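Protein p13 MTCP-1 (Homo sapiens, PDB 1A1X) binds the PH domain of the kinases AKT1 and AKT2 and enhances their phosphorylation and activation, as a proto-oncogene product involved in T cell malignancies. Local coordinates at residues Y78-Q89 against L100-D108. Residues are numbered along the deposited sequence; the frame is centred on the assembly and turned at random.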
loop_
_atom_site.group_PDB
_atom_site.type_symbol
_atom_site.label_atom_id
_atom_site.label_comp_id
_atom_site.label_asym_id
_atom_site.label_seq_id
_atom_site.Cartn_x
_atom_site.Cartn_y
_atom_site.Cartn_z
ATOM N N TYR A 78 -0.266 14.748 -5.706
ATOM C CA TYR A 78 -1.163 15.859 -5.425
ATOM C C TYR A 78 -0.402 17.060 -4.914
ATOM O O TYR A 78 0.589 16.918 -4.197
ATOM C CB TYR A 78 -2.179 15.469 -4.355
ATOM C CG TYR A 78 -3.295 14.575 -4.826
ATOM C CD1 TYR A 78 -4.479 15.114 -5.326
ATOM C CD2 TYR A 78 -3.180 13.190 -4.750
ATOM C CE1 TYR A 78 -5.523 14.295 -5.739
ATOM C CE2 TYR A 78 -4.213 12.366 -5.158
ATOM C CZ TYR A 78 -5.381 12.920 -5.653
ATOM O OH TYR A 78 -6.398 12.095 -6.074
ATOM N N MET A 79 -0.851 18.244 -5.310
ATOM C CA MET A 79 -0.251 19.466 -4.816
ATOM C C MET A 79 -1.287 20.045 -3.858
ATOM O O MET A 79 -2.459 20.149 -4.212
ATOM C CB MET A 79 0.036 20.466 -5.940
ATOM C CG MET A 79 0.663 21.757 -5.405
ATOM S SD MET A 79 1.082 22.981 -6.636
ATOM C CE MET A 79 2.741 22.513 -7.014
ATOM N N ASP A 80 -0.872 20.360 -2.633
ATOM C CA ASP A 80 -1.785 20.924 -1.651
ATOM C C ASP A 80 -1.838 22.450 -1.724
ATOM O O ASP A 80 -1.233 23.061 -2.613
ATOM C CB ASP A 80 -1.453 20.440 -0.230
ATOM C CG ASP A 80 -0.063 20.871 0.268
ATOM O OD1 ASP A 80 0.497 21.881 -0.206
ATOM O OD2 ASP A 80 0.466 20.192 1.179
ATOM N N ASN A 81 -2.538 23.060 -0.773
ATOM C CA ASN A 81 -2.679 24.512 -0.732
ATOM C C ASN A 81 -1.398 25.272 -0.379
ATOM O O ASN A 81 -1.310 26.475 -0.616
ATOM C CB ASN A 81 -3.806 24.897 0.215
ATOM C CG ASN A 81 -3.664 24.246 1.546
ATOM O OD1 ASN A 81 -3.891 23.046 1.687
ATOM N ND2 ASN A 81 -3.233 25.015 2.533
ATOM N N ASN A 82 -0.405 24.570 0.164
ATOM C CA ASN A 82 0.883 25.179 0.512
ATOM C C ASN A 82 1.939 24.938 -0.575
ATOM O O ASN A 82 3.116 25.227 -0.371
ATOM C CB ASN A 82 1.407 24.606 1.828
ATOM C CG ASN A 82 0.493 24.887 2.991
ATOM O OD1 ASN A 82 0.298 24.041 3.864
ATOM N ND2 ASN A 82 -0.072 26.081 3.017
ATOM N N SER A 83 1.513 24.385 -1.711
ATOM C CA SER A 83 2.387 24.060 -2.849
ATOM C C SER A 83 3.250 22.817 -2.654
ATOM O O SER A 83 4.138 22.550 -3.466
ATOM C CB SER A 83 3.286 25.236 -3.252
ATOM O OG SER A 83 2.566 26.190 -4.002
ATOM N N ARG A 84 2.999 22.065 -1.586
ATOM C CA ARG A 84 3.761 20.851 -1.326
ATOM C C ARG A 84 3.198 19.710 -2.156
ATOM O O ARG A 84 2.015 19.708 -2.488
ATOM C CB ARG A 84 3.702 20.499 0.148
ATOM C CG ARG A 84 4.236 21.586 1.027
ATOM C CD ARG A 84 3.986 21.264 2.476
ATOM N NE ARG A 84 4.405 22.354 3.354
ATOM C CZ ARG A 84 3.750 22.716 4.453
ATOM N NH1 ARG A 84 2.642 22.072 4.806
ATOM N NH2 ARG A 84 4.203 23.719 5.197
ATOM N N LEU A 85 4.058 18.754 -2.500
ATOM C CA LEU A 85 3.678 17.595 -3.302
ATOM C C LEU A 85 3.547 16.339 -2.467
ATOM O O LEU A 85 4.334 16.098 -1.554
ATOM C CB LEU A 85 4.690 17.357 -4.423
ATOM C CG LEU A 85 4.416 17.975 -5.795
ATOM C CD1 LEU A 85 3.960 19.405 -5.659
ATOM C CD2 LEU A 85 5.667 17.890 -6.645
ATOM N N TRP A 86 2.521 15.557 -2.779
ATOM C CA TRP A 86 2.240 14.306 -2.091
ATOM C C TRP A 86 2.237 13.210 -3.141
ATOM O O TRP A 86 1.453 13.255 -4.081
ATOM C CB TRP A 86 0.873 14.354 -1.410
ATOM C CG TRP A 86 0.774 15.364 -0.314
ATOM C CD1 TRP A 86 0.780 16.725 -0.453
ATOM C CD2 TRP A 86 0.622 15.104 1.087
ATOM N NE1 TRP A 86 0.641 17.324 0.772
ATOM C CE2 TRP A 86 0.541 16.357 1.737
ATOM C CE3 TRP A 86 0.541 13.935 1.859
ATOM C CZ2 TRP A 86 0.385 16.479 3.126
ATOM C CZ3 TRP A 86 0.382 14.053 3.238
ATOM C CH2 TRP A 86 0.307 15.316 3.856
ATOM N N GLN A 87 3.131 12.242 -2.991
ATOM C CA GLN A 87 3.241 11.139 -3.936
ATOM C C GLN A 87 2.151 10.101 -3.709
ATOM O O GLN A 87 1.902 9.713 -2.573
ATOM C CB GLN A 87 4.609 10.459 -3.767
ATOM C CG GLN A 87 4.871 9.313 -4.734
ATOM C CD GLN A 87 4.996 9.786 -6.174
ATOM O OE1 GLN A 87 5.847 10.621 -6.490
ATOM N NE2 GLN A 87 4.149 9.255 -7.054
ATOM N N ILE A 88 1.474 9.673 -4.769
ATOM C CA ILE A 88 0.467 8.627 -4.613
ATOM C C ILE A 88 1.278 7.331 -4.634
ATOM O O ILE A 88 1.823 6.960 -5.670
ATOM C CB ILE A 88 -0.555 8.605 -5.774
ATOM C CG1 ILE A 88 -1.417 9.872 -5.768
ATOM C CG2 ILE A 88 -1.464 7.380 -5.657
ATOM C CD1 ILE A 88 -2.299 10.017 -7.013
ATOM N N GLN A 89 1.436 6.695 -3.475
ATOM C CA GLN A 89 2.201 5.448 -3.396
ATOM C C GLN A 89 1.372 4.255 -3.839
ATOM O O GLN A 89 1.904 3.273 -4.363
ATOM C CB GLN A 89 2.788 5.260 -2.008
ATOM C CG GLN A 89 3.682 6.415 -1.626
ATOM C CD GLN A 89 4.607 6.058 -0.500
ATOM O OE1 GLN A 89 4.209 6.036 0.655
ATOM N NE2 GLN A 89 5.854 5.764 -0.833
ATOM N N LEU A 100 -6.364 5.639 -1.077
ATOM C CA LEU A 100 -5.204 6.355 -1.597
ATOM C C LEU A 100 -4.186 6.366 -0.484
ATOM O O LEU A 100 -4.554 6.518 0.680
ATOM C CB LEU A 100 -5.545 7.807 -1.933
ATOM C CG LEU A 100 -6.315 8.148 -3.207
ATOM C CD1 LEU A 100 -6.714 9.614 -3.169
ATOM C CD2 LEU A 100 -5.463 7.852 -4.426
ATOM N N LEU A 101 -2.929 6.099 -0.828
ATOM C CA LEU A 101 -1.849 6.156 0.147
ATOM C C LEU A 101 -0.922 7.253 -0.363
ATOM O O LEU A 101 -0.237 7.085 -1.381
ATOM C CB LEU A 101 -1.097 4.825 0.281
ATOM C CG LEU A 101 -0.035 4.913 1.390
ATOM C CD1 LEU A 101 -0.715 5.112 2.736
ATOM C CD2 LEU A 101 0.858 3.674 1.398
ATOM N N LEU A 102 -0.950 8.389 0.336
ATOM C CA LEU A 102 -0.166 9.576 -0.013
ATOM C C LEU A 102 1.055 9.786 0.868
ATOM O O LEU A 102 0.996 9.604 2.079
ATOM C CB LEU A 102 -1.047 10.824 0.089
ATOM C CG LEU A 102 -2.348 10.830 -0.707
ATOM C CD1 LEU A 102 -3.117 12.131 -0.465
ATOM C CD2 LEU A 102 -2.025 10.653 -2.177
ATOM N N LYS A 103 2.139 10.243 0.258
ATOM C CA LYS A 103 3.363 10.495 0.992
ATOM C C LYS A 103 3.824 11.922 0.746
ATOM O O LYS A 103 4.061 12.311 -0.398
ATOM C CB LYS A 103 4.456 9.513 0.554
ATOM C CG LYS A 103 5.757 9.634 1.351
ATOM C CD LYS A 103 6.795 8.649 0.870
ATOM C CE LYS A 103 8.059 8.788 1.672
ATOM N NZ LYS A 103 9.059 7.754 1.319
ATOM N N LEU A 104 3.946 12.697 1.818
ATOM C CA LEU A 104 4.394 14.084 1.705
ATOM C C LEU A 104 5.878 14.115 1.375
ATOM O O LEU A 104 6.699 13.608 2.134
ATOM C CB LEU A 104 4.129 14.850 3.002
ATOM C CG LEU A 104 4.636 16.287 3.007
ATOM C CD1 LEU A 104 4.019 17.077 1.858
ATOM C CD2 LEU A 104 4.320 16.924 4.338
ATOM N N LEU A 105 6.201 14.677 0.219
ATOM C CA LEU A 105 7.572 14.775 -0.251
ATOM C C LEU A 105 8.221 16.083 0.202
ATOM O O LEU A 105 7.526 17.066 0.477
ATOM C CB LEU A 105 7.590 14.692 -1.777
ATOM C CG LEU A 105 7.024 13.411 -2.397
ATOM C CD1 LEU A 105 6.998 13.551 -3.916
ATOM C CD2 LEU A 105 7.861 12.222 -1.993
ATOM N N PRO A 106 9.563 16.106 0.305
ATOM C CA PRO A 106 10.269 17.322 0.729
ATOM C C PRO A 106 10.096 18.385 -0.338
ATOM O O PRO A 106 10.043 18.060 -1.527
ATOM C CB PRO A 106 11.722 16.856 0.842
ATOM C CG PRO A 106 11.807 15.729 -0.140
ATOM C CD PRO A 106 10.505 14.999 0.067
ATOM N N ASP A 107 9.957 19.643 0.066
ATOM C CA ASP A 107 9.772 20.704 -0.923
ATOM C C ASP A 107 11.023 20.882 -1.764
ATOM O O ASP A 107 12.120 21.003 -1.225
ATOM C CB ASP A 107 9.401 22.033 -0.263
ATOM C CG ASP A 107 9.021 23.105 -1.286
ATOM O OD1 ASP A 107 9.936 23.706 -1.904
ATOM O OD2 ASP A 107 7.802 23.339 -1.474
ATOM N N ASP A 108 10.857 20.864 -3.082
ATOM C CA ASP A 108 11.988 21.038 -3.985
ATOM C C ASP A 108 11.799 22.296 -4.827
ATOM O O ASP A 108 11.713 23.370 -4.197
ATOM C CB ASP A 108 12.160 19.810 -4.888
ATOM C CG ASP A 108 13.470 19.838 -5.685
ATOM O OD1 ASP A 108 14.337 20.707 -5.419
ATOM O OD2 ASP A 108 13.634 18.977 -6.577
ATOM O OXT ASP A 108 11.947 22.270 -6.043
HETATM O O HOH W 1 6.655 18.962 -1.308
#
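Trp86 spreads its indole across Leu104, whose CD1 methyl sits over one ring face in a CH-pi contact, 3.7 Å from the centroid of the five-membered ring of Trp86. Leu104 CB lies against the six-membered ring, and a chi1 of 177°, with CG trans to the backbone N, carries CD1 to the pyrrole side. Rotation of the indole is fixed from the edge, where Trp86 NE1 donates an almost straight, 2.9 Å bond to Asp80 OD2. Asn82 N donates to Asp80 OD1, an Asx turn within the type I turn Asp80 to Ser83 that joins strands 77-80 and 85-94; Arg84 N reaches OD1 from the opposite face. Replacing Trp86 by alanine would probably leave Asp80 OD2 without this donor and Leu104 CD1 without its aromatic floor. Deeper in, Leu102 CD2 touches both Ile88 CG1 (3.7 Å) and Tyr78 CD2 (3.8 Å). On the reverse face the Gln89 amide crosses the Lys103 chain, Gln89 NE2 lying 3.5 Å from Lys103 CD; Gln89 OE1 bonds Arg42, and Lys103 NZ bonds Gly4 and Glu5 of the second subunit. Hydrogen-bonded Gln87-Lys103, flanked by non-hydrogen-bonded Trp86-Leu104 and Ile88-Leu102, is the register of an antiparallel hairpin, here 85-94 with 97-104 in the TCL1-family beta barrel.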